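Local coordinates for protein ribose transcriptional regulator (Enterococcus faecium DO, PDB 4RK1) that binds ribose and probably acts as a LacI-family transcriptional repressor that recognises DNA regulatory sequences, at residues Asp109-Leu121 / Ala142-Tyr154. Numbering follows the deposited sequence.
Sequences DFRGGYLAGMHLL and ARIEGFKSALDVY. With RIB (alpha-D-ribofuranose), chain K.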
ATOM      1  N   ASP B 109       2.372 -19.683  10.534  1.00 24.82           N
ATOM      2  CA  ASP B 109       2.621 -19.918   9.119  1.00 27.41           C
ATOM      3  C   ASP B 109       2.429 -21.370   8.688  1.00 30.52           C
ATOM      4  O   ASP B 109       1.825 -21.630   7.642  1.00 22.79           O
ATOM      5  CB  ASP B 109       4.047 -19.475   8.777  1.00 25.37           C
ATOM      6  CG  ASP B 109       4.227 -17.974   8.926  1.00 28.63           C
ATOM      7  OD1 ASP B 109       3.604 -17.243   8.140  1.00 23.17           O
ATOM      8  OD2 ASP B 109       4.964 -17.537   9.832  1.00 26.75           O
ATOM      9  N   PHE B 110       2.972 -22.308   9.465  1.00 27.29           N
ATOM     10  CA  PHE B 110       2.842 -23.745   9.140  1.00 25.99           C
ATOM     11  C   PHE B 110       1.361 -24.126   9.049  1.00 27.30           C
ATOM     12  O   PHE B 110       0.903 -24.732   8.065  1.00 26.15           O
ATOM     13  CB  PHE B 110       3.559 -24.605  10.189  1.00 29.43           C
ATOM     14  CG  PHE B 110       3.595 -26.078   9.853  1.00 25.52           C
ATOM     15  CD1 PHE B 110       2.544 -26.910  10.214  1.00 30.40           C
ATOM     16  CD2 PHE B 110       4.681 -26.630   9.187  1.00 32.38           C
ATOM     17  CE1 PHE B 110       2.568 -28.266   9.904  1.00 31.83           C
ATOM     18  CE2 PHE B 110       4.720 -27.989   8.887  1.00 28.75           C
ATOM     19  CZ  PHE B 110       3.655 -28.803   9.239  1.00 29.25           C
ATOM     20  N   ARG B 111       0.606 -23.736  10.065  1.00 27.27           N
ATOM     21  CA  ARG B 111      -0.825 -23.982  10.092  1.00 24.44           C
ATOM     22  C   ARG B 111      -1.517 -23.372   8.883  1.00 27.30           C
ATOM     23  O   ARG B 111      -2.353 -24.020   8.256  1.00 24.92           O
ATOM     24  CB  ARG B 111      -1.431 -23.435  11.389  1.00 27.66           C
ATOM     25  CG  ARG B 111      -2.943 -23.525  11.500  1.00 27.66           C
ATOM     26  CD  ARG B 111      -3.452 -24.954  11.615  1.00 29.64           C
ATOM     27  NE  ARG B 111      -4.896 -24.998  11.840  1.00 32.59           N
ATOM     28  CZ  ARG B 111      -5.620 -26.118  11.886  1.00 35.42           C
ATOM     29  NH1 ARG B 111      -5.046 -27.307  11.729  1.00 33.02           N
ATOM     30  NH2 ARG B 111      -6.928 -26.046  12.080  1.00 32.80           N
ATOM     31  N   GLY B 112      -1.195 -22.121   8.564  1.00 28.18           N
ATOM     32  CA  GLY B 112      -1.812 -21.465   7.422  1.00 26.52           C
ATOM     33  C   GLY B 112      -1.560 -22.182   6.105  1.00 25.22           C
ATOM     34  O   GLY B 112      -2.471 -22.343   5.299  1.00 24.77           O
ATOM     35  N   GLY B 113      -0.325 -22.616   5.879  1.00 26.07           N
ATOM     36  CA  GLY B 113      -0.013 -23.380   4.666  1.00 26.48           C
ATOM     37  C   GLY B 113      -0.760 -24.711   4.636  1.00 28.44           C
ATOM     38  O   GLY B 113      -1.276 -25.139   3.606  1.00 24.55           O
ATOM     39  N   TYR B 114      -0.837 -25.353   5.791  1.00 28.42           N
ATOM     40  CA  TYR B 114      -1.606 -26.586   5.940  1.00 30.42           C
ATOM     41  C   TYR B 114      -3.073 -26.370   5.614  1.00 25.88           C
ATOM     42  O   TYR B 114      -3.667 -27.149   4.871  1.00 25.91           O
ATOM     43  CB  TYR B 114      -1.457 -27.110   7.363  1.00 27.76           C
ATOM     44  CG  TYR B 114      -2.233 -28.361   7.668  1.00 29.45           C
ATOM     45  CD1 TYR B 114      -1.751 -29.609   7.280  1.00 28.25           C
ATOM     46  CD2 TYR B 114      -3.430 -28.308   8.381  1.00 25.41           C
ATOM     47  CE1 TYR B 114      -2.438 -30.766   7.591  1.00 31.59           C
ATOM     48  CE2 TYR B 114      -4.134 -29.469   8.684  1.00 28.98           C
ATOM     49  CZ  TYR B 114      -3.626 -30.689   8.289  1.00 29.23           C
ATOM     50  OH  TYR B 114      -4.303 -31.842   8.586  1.00 29.36           O
ATOM     51  N   LEU B 115      -3.658 -25.302   6.150  1.00 25.58           N
ATOM     52  CA  LEU B 115      -5.041 -24.985   5.833  1.00 25.37           C
ATOM     53  C   LEU B 115      -5.261 -24.772   4.340  1.00 29.04           C
ATOM     54  O   LEU B 115      -6.264 -25.231   3.798  1.00 23.65           O
ATOM     55  CB  LEU B 115      -5.527 -23.760   6.608  1.00 28.12           C
ATOM     56  CG  LEU B 115      -5.746 -23.912   8.118  1.00 33.31           C
ATOM     57  CD1 LEU B 115      -6.086 -22.552   8.716  1.00 27.61           C
ATOM     58  CD2 LEU B 115      -6.836 -24.924   8.435  1.00 35.44           C
ATOM     59  N   ALA B 116      -4.337 -24.068   3.679  1.00 28.43           N
ATOM     60  CA  ALA B 116      -4.446 -23.829   2.243  1.00 29.97           C
ATOM     61  C   ALA B 116      -4.412 -25.134   1.442  1.00 24.33           C
ATOM     62  O   ALA B 116      -5.223 -25.340   0.537  1.00 25.91           O
ATOM     63  CB  ALA B 116      -3.341 -22.901   1.777  1.00 25.56           C
ATOM     64  N   GLY B 117      -3.464 -25.999   1.784  1.00 23.66           N
ATOM     65  CA  GLY B 117      -3.361 -27.306   1.163  1.00 25.21           C
ATOM     66  C   GLY B 117      -4.591 -28.159   1.354  1.00 24.67           C
ATOM     67  O   GLY B 117      -5.108 -28.726   0.388  1.00 27.37           O
HETATM   68  N   MSE B 118      -5.081 -28.239   2.591  1.00 28.37           N
HETATM   69  CA  MSE B 118      -6.234 -29.095   2.905  1.00 24.43           C
HETATM   70  C   MSE B 118      -7.467 -28.631   2.176  1.00 24.94           C
HETATM   71  O   MSE B 118      -8.287 -29.451   1.731  1.00 28.22           O
HETATM   72  CB  MSE B 118      -6.494 -29.195   4.412  1.00 23.79           C
HETATM   73  CG  MSE B 118      -5.349 -29.831   5.199  1.00 27.71           C
HETATM   74 SE   MSE B 118      -5.036 -31.739   4.777  1.00 34.55          SE
HETATM   75  CE  MSE B 118      -6.602 -32.411   5.778  1.00 33.79           C
ATOM     76  N   HIS B 119      -7.609 -27.316   2.009  1.00 26.47           N
ATOM     77  CA  HIS B 119      -8.744 -26.769   1.276  1.00 23.03           C
ATOM     78  C   HIS B 119      -8.728 -27.172  -0.209  1.00 25.31           C
ATOM     79  O   HIS B 119      -9.721 -27.692  -0.735  1.00 27.17           O
ATOM     80  CB  HIS B 119      -8.777 -25.246   1.400  1.00 29.47           C
ATOM     81  CG  HIS B 119      -9.891 -24.604   0.632  1.00 31.96           C
ATOM     82  ND1 HIS B 119     -11.216 -24.735   0.989  1.00 43.79           N
ATOM     83  CD2 HIS B 119      -9.877 -23.833  -0.483  1.00 37.84           C
ATOM     84  CE1 HIS B 119     -11.970 -24.066   0.133  1.00 38.32           C
ATOM     85  NE2 HIS B 119     -11.183 -23.511  -0.769  1.00 33.92           N
ATOM     86  N   LEU B 120      -7.605 -26.933  -0.883  1.00 25.60           N
ATOM     87  CA  LEU B 120      -7.473 -27.310  -2.294  1.00 27.31           C
ATOM     88  C   LEU B 120      -7.629 -28.819  -2.505  1.00 28.92           C
ATOM     89  O   LEU B 120      -8.281 -29.253  -3.456  1.00 29.70           O
ATOM     90  CB  LEU B 120      -6.126 -26.838  -2.868  1.00 26.92           C
ATOM     91  CG  LEU B 120      -5.957 -25.321  -3.093  1.00 27.68           C
ATOM     92  CD1 LEU B 120      -4.557 -24.997  -3.589  1.00 27.09           C
ATOM     93  CD2 LEU B 120      -6.993 -24.783  -4.064  1.00 30.43           C
ATOM     94  N   LEU B 121      -7.030 -29.611  -1.623  1.00 27.40           N
ATOM     95  CA  LEU B 121      -7.112 -31.066  -1.722  1.00 32.57           C
ATOM     96  C   LEU B 121      -8.523 -31.577  -1.438  1.00 33.64           C
ATOM     97  O   LEU B 121      -8.972 -32.500  -2.107  1.00 28.42           O
ATOM     98  CB  LEU B 121      -6.099 -31.735  -0.795  1.00 31.96           C
ATOM     99  CG  LEU B 121      -4.643 -31.465  -1.156  1.00 28.40           C
ATOM    100  CD1 LEU B 121      -3.717 -31.681   0.036  1.00 30.75           C
ATOM    101  CD2 LEU B 121      -4.202 -32.292  -2.354  1.00 37.26           C
ATOM    102  N   ALA B 142       7.951 -21.765   6.070  1.00 28.19           N
ATOM    103  CA  ALA B 142       7.112 -22.535   6.972  1.00 26.77           C
ATOM    104  C   ALA B 142       5.708 -22.747   6.401  1.00 27.91           C
ATOM    105  O   ALA B 142       5.112 -23.801   6.624  1.00 27.16           O
ATOM    106  CB  ALA B 142       7.049 -21.881   8.341  1.00 31.84           C
ATOM    107  N   ARG B 143       5.183 -21.768   5.658  1.00 28.17           N
ATOM    108  CA  ARG B 143       3.891 -21.944   4.978  1.00 32.80           C
ATOM    109  C   ARG B 143       3.984 -23.085   3.974  1.00 26.04           C
ATOM    110  O   ARG B 143       3.076 -23.916   3.861  1.00 25.91           O
ATOM    111  CB  ARG B 143       3.447 -20.677   4.240  1.00 27.20           C
ATOM    112  CG  ARG B 143       3.330 -19.453   5.120  1.00 26.33           C
ATOM    113  CD  ARG B 143       3.046 -18.183   4.331  1.00 22.94           C
ATOM    114  NE  ARG B 143       3.274 -17.013   5.173  1.00 27.77           N
ATOM    115  CZ  ARG B 143       3.224 -15.753   4.758  1.00 25.00           C
ATOM    116  NH1 ARG B 143       2.944 -15.465   3.488  1.00 25.40           N
ATOM    117  NH2 ARG B 143       3.464 -14.776   5.630  1.00 24.70           N
ATOM    118  N   ILE B 144       5.077 -23.108   3.226  1.00 26.62           N
ATOM    119  CA  ILE B 144       5.279 -24.127   2.202  1.00 26.89           C
ATOM    120  C   ILE B 144       5.371 -25.515   2.853  1.00 24.58           C
ATOM    121  O   ILE B 144       4.771 -26.479   2.366  1.00 29.65           O
ATOM    122  CB  ILE B 144       6.517 -23.805   1.327  1.00 25.56           C
ATOM    123  CG1 ILE B 144       6.257 -22.540   0.498  1.00 31.33           C
ATOM    124  CG2 ILE B 144       6.873 -24.977   0.421  1.00 33.39           C
ATOM    125  CD1 ILE B 144       7.492 -21.979  -0.193  1.00 31.65           C
ATOM    126  N   GLU B 145       6.072 -25.592   3.978  1.00 27.20           N
ATOM    127  CA  GLU B 145       6.191 -26.843   4.719  1.00 32.84           C
ATOM    128  C   GLU B 145       4.829 -27.328   5.217  1.00 32.92           C
ATOM    129  O   GLU B 145       4.522 -28.513   5.127  1.00 29.85           O
ATOM    130  CB  GLU B 145       7.169 -26.693   5.887  1.00 29.36           C
ATOM    131  CG  GLU B 145       8.618 -26.469   5.466  1.00 33.74           C
ATOM    132  CD  GLU B 145       9.165 -27.620   4.648  1.00 52.18           C
ATOM    133  OE1 GLU B 145       9.066 -28.770   5.122  1.00 55.97           O
ATOM    134  OE2 GLU B 145       9.680 -27.374   3.532  1.00 59.68           O
ATOM    135  N   GLY B 146       4.009 -26.414   5.720  1.00 26.97           N
ATOM    136  CA  GLY B 146       2.669 -26.783   6.169  1.00 23.47           C
ATOM    137  C   GLY B 146       1.817 -27.274   5.016  1.00 31.85           C
ATOM    138  O   GLY B 146       1.028 -28.219   5.156  1.00 31.31           O
ATOM    139  N   PHE B 147       1.973 -26.626   3.866  1.00 29.53           N
ATOM    140  CA  PHE B 147       1.286 -27.050   2.658  1.00 26.12           C
ATOM    141  C   PHE B 147       1.712 -28.466   2.245  1.00 27.24           C
ATOM    142  O   PHE B 147       0.881 -29.287   1.849  1.00 27.80           O
ATOM    143  CB  PHE B 147       1.566 -26.067   1.534  1.00 27.02           C
ATOM    144  CG  PHE B 147       0.737 -26.291   0.320  1.00 29.99           C
ATOM    145  CD1 PHE B 147      -0.527 -25.732   0.226  1.00 36.90           C
ATOM    146  CD2 PHE B 147       1.217 -27.048  -0.737  1.00 40.27           C
ATOM    147  CE1 PHE B 147      -1.297 -25.916  -0.901  1.00 44.04           C
ATOM    148  CE2 PHE B 147       0.442 -27.244  -1.863  1.00 35.76           C
ATOM    149  CZ  PHE B 147      -0.816 -26.684  -1.938  1.00 37.59           C
ATOM    150  N   LYS B 148       3.004 -28.747   2.343  1.00 28.51           N
ATOM    151  CA  LYS B 148       3.514 -30.089   2.034  1.00 36.92           C
ATOM    152  C   LYS B 148       3.015 -31.146   3.012  1.00 34.76           C
ATOM    153  O   LYS B 148       2.815 -32.293   2.638  1.00 35.75           O
ATOM    154  CB  LYS B 148       5.040 -30.091   1.990  1.00 32.49           C
ATOM    155  CG  LYS B 148       5.608 -29.435   0.742  1.00 36.13           C
ATOM    156  CD  LYS B 148       7.116 -29.275   0.841  1.00 37.69           C
ATOM    157  CE  LYS B 148       7.712 -28.863  -0.497  1.00 51.96           C
ATOM    158  NZ  LYS B 148       9.181 -28.644  -0.414  1.00 48.19           N
ATOM    159  N   SER B 149       2.824 -30.758   4.268  1.00 33.22           N
ATOM    160  CA  SER B 149       2.206 -31.628   5.270  1.00 39.05           C
ATOM    161  C   SER B 149       0.789 -32.033   4.856  1.00 35.26           C
ATOM    162  O   SER B 149       0.400 -33.183   5.031  1.00 34.41           O
ATOM    163  CB  SER B 149       2.189 -30.929   6.636  1.00 33.73           C
ATOM    164  OG  SER B 149       1.697 -31.775   7.648  1.00 49.51           O
ATOM    165  N   ALA B 150       0.022 -31.093   4.300  1.00 28.98           N
ATOM    166  CA  ALA B 150      -1.295 -31.403   3.755  1.00 31.05           C
ATOM    167  C   ALA B 150      -1.204 -32.385   2.585  1.00 30.74           C
ATOM    168  O   ALA B 150      -1.992 -33.320   2.499  1.00 28.44           O
ATOM    169  CB  ALA B 150      -2.026 -30.132   3.332  1.00 31.28           C
ATOM    170  N   LEU B 151      -0.237 -32.188   1.696  1.00 28.36           N
ATOM    171  CA  LEU B 151      -0.012 -33.140   0.608  1.00 36.97           C
ATOM    172  C   LEU B 151       0.286 -34.545   1.141  1.00 31.17           C
ATOM    173  O   LEU B 151      -0.190 -35.531   0.577  1.00 36.95           O
ATOM    174  CB  LEU B 151       1.142 -32.696  -0.292  1.00 31.16           C
ATOM    175  CG  LEU B 151       0.985 -31.403  -1.085  1.00 41.13           C
ATOM    176  CD1 LEU B 151       2.271 -31.134  -1.852  1.00 57.32           C
ATOM    177  CD2 LEU B 151      -0.206 -31.461  -2.026  1.00 39.95           C
ATOM    178  N   ASP B 152       1.074 -34.629   2.210  1.00 38.57           N
ATOM    179  CA  ASP B 152       1.377 -35.911   2.856  1.00 44.98           C
ATOM    180  C   ASP B 152       0.118 -36.611   3.345  1.00 57.13           C
ATOM    181  O   ASP B 152      -0.014 -37.822   3.212  1.00 40.23           O
ATOM    182  CB  ASP B 152       2.320 -35.731   4.055  1.00 38.86           C
ATOM    183  CG  ASP B 152       3.716 -35.292   3.654  1.00 49.72           C
ATOM    184  OD1 ASP B 152       4.066 -35.376   2.455  1.00 45.94           O
ATOM    185  OD2 ASP B 152       4.463 -34.861   4.561  1.00 48.36           O
ATOM    186  N   VAL B 153      -0.815 -35.856   3.913  1.00 37.63           N
ATOM    187  CA  VAL B 153      -2.075 -36.443   4.341  1.00 37.99           C
ATOM    188  C   VAL B 153      -2.800 -37.098   3.162  1.00 38.22           C
ATOM    189  O   VAL B 153      -3.375 -38.180   3.301  1.00 38.31           O
ATOM    190  CB  VAL B 153      -2.976 -35.400   5.029  1.00 37.18           C
ATOM    191  CG1 VAL B 153      -4.384 -35.941   5.251  1.00 34.27           C
ATOM    192  CG2 VAL B 153      -2.348 -34.967   6.348  1.00 38.17           C
ATOM    193  N   TYR B 154      -2.768 -36.445   2.006  1.00 40.20           N
ATOM    194  CA  TYR B 154      -3.420 -36.970   0.808  1.00 36.96           C
ATOM    195  C   TYR B 154      -2.487 -37.865  -0.021  1.00 42.75           C
ATOM    196  O   TYR B 154      -2.840 -38.278  -1.124  1.00 38.99           O
ATOM    197  CB  TYR B 154      -3.947 -35.823  -0.050  1.00 31.93           C
ATOM    198  CG  TYR B 154      -5.275 -35.275   0.413  1.00 36.43           C
ATOM    199  CD1 TYR B 154      -5.357 -34.441   1.528  1.00 28.08           C
ATOM    200  CD2 TYR B 154      -6.452 -35.592  -0.260  1.00 33.86           C
ATOM    201  CE1 TYR B 154      -6.575 -33.946   1.961  1.00 29.09           C
ATOM    202  CE2 TYR B 154      -7.679 -35.093   0.166  1.00 32.61           C
ATOM    203  CZ  TYR B 154      -7.732 -34.263   1.270  1.00 26.83           C
ATOM    204  OH  TYR B 154      -8.942 -33.766   1.701  1.00 28.94           O
TER
HETATM  205  O5  RIB K 401       2.428 -10.283   1.994  1.00 26.42           O
HETATM  206  C5  RIB K 401       3.805 -10.042   2.312  1.00 40.48           C
HETATM  207  C4  RIB K 401       4.306 -11.242   2.983  1.00 47.35           C
HETATM  208  O4  RIB K 401       5.679 -11.075   3.375  1.00 29.74           O
HETATM  209  C3  RIB K 401       3.340 -11.335   4.154  1.00 30.86           C
HETATM  210  O3  RIB K 401       2.692 -12.585   4.007  1.00 25.07           O
HETATM  211  C2  RIB K 401       4.232 -11.162   5.365  1.00 27.04           C
HETATM  212  O2  RIB K 401       4.011 -12.151   6.358  1.00 25.62           O
HETATM  213  C1  RIB K 401       5.669 -11.049   4.813  1.00 39.62           C
HETATM  214  O1  RIB K 401       6.550 -12.006   5.368  1.00 27.69           O
HETATM  215  O   HOH W   1       4.309 -14.689   8.444  1.00 32.25           O
HETATM  216  O   HOH W   2      -9.047 -31.744   3.456  1.00 34.12           O
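Arg-143 passes Asp-109, the first residue of helix 109-122, on its way to the bound ribose. Its CB and CG pass the carbonyl O of Asp-109, CG also touching the CB of that residue. The chain is extended from CG to NE (chi3 -166°), which carries NE to Asp-109 OD1 for a salt bridge of 3.0 Å, almost linear at 169°; OD1 lies in the guanidinium plane but is approached on its anti side, from out of the carboxylate plane. Beyond it, NH1 donates to ribose O3 at 2.9 Å, while NH2 reaches the same O3 and, weakly, O2. The salt bridge is consistent with Asp-109 steadying the sugar-binding arginine from the second shell, and a water adds a link between OD1, NH2 and ribose O2. Behind this end, Gly-113 and Gly-146 let segments 109-121 and 142-154 of this periplasmic-binding-protein-like domain approach to 6.3 Å between their axes, crossing at -42°, with CA-H...O contacts such as Gly-113 CA to Arg-143 O at 3.2 Å. Gly-146 CA sits over the centre of the Phe-110 ring, and Phe-147 wedges its ring against Gly-117 CA. At the far end Leu-121 CB lies over the Tyr-154 ring, and SE of selenomethionine Met-118 makes a Met-aromatic contact at its edge, 3.9 Å from Tyr-154 CE1.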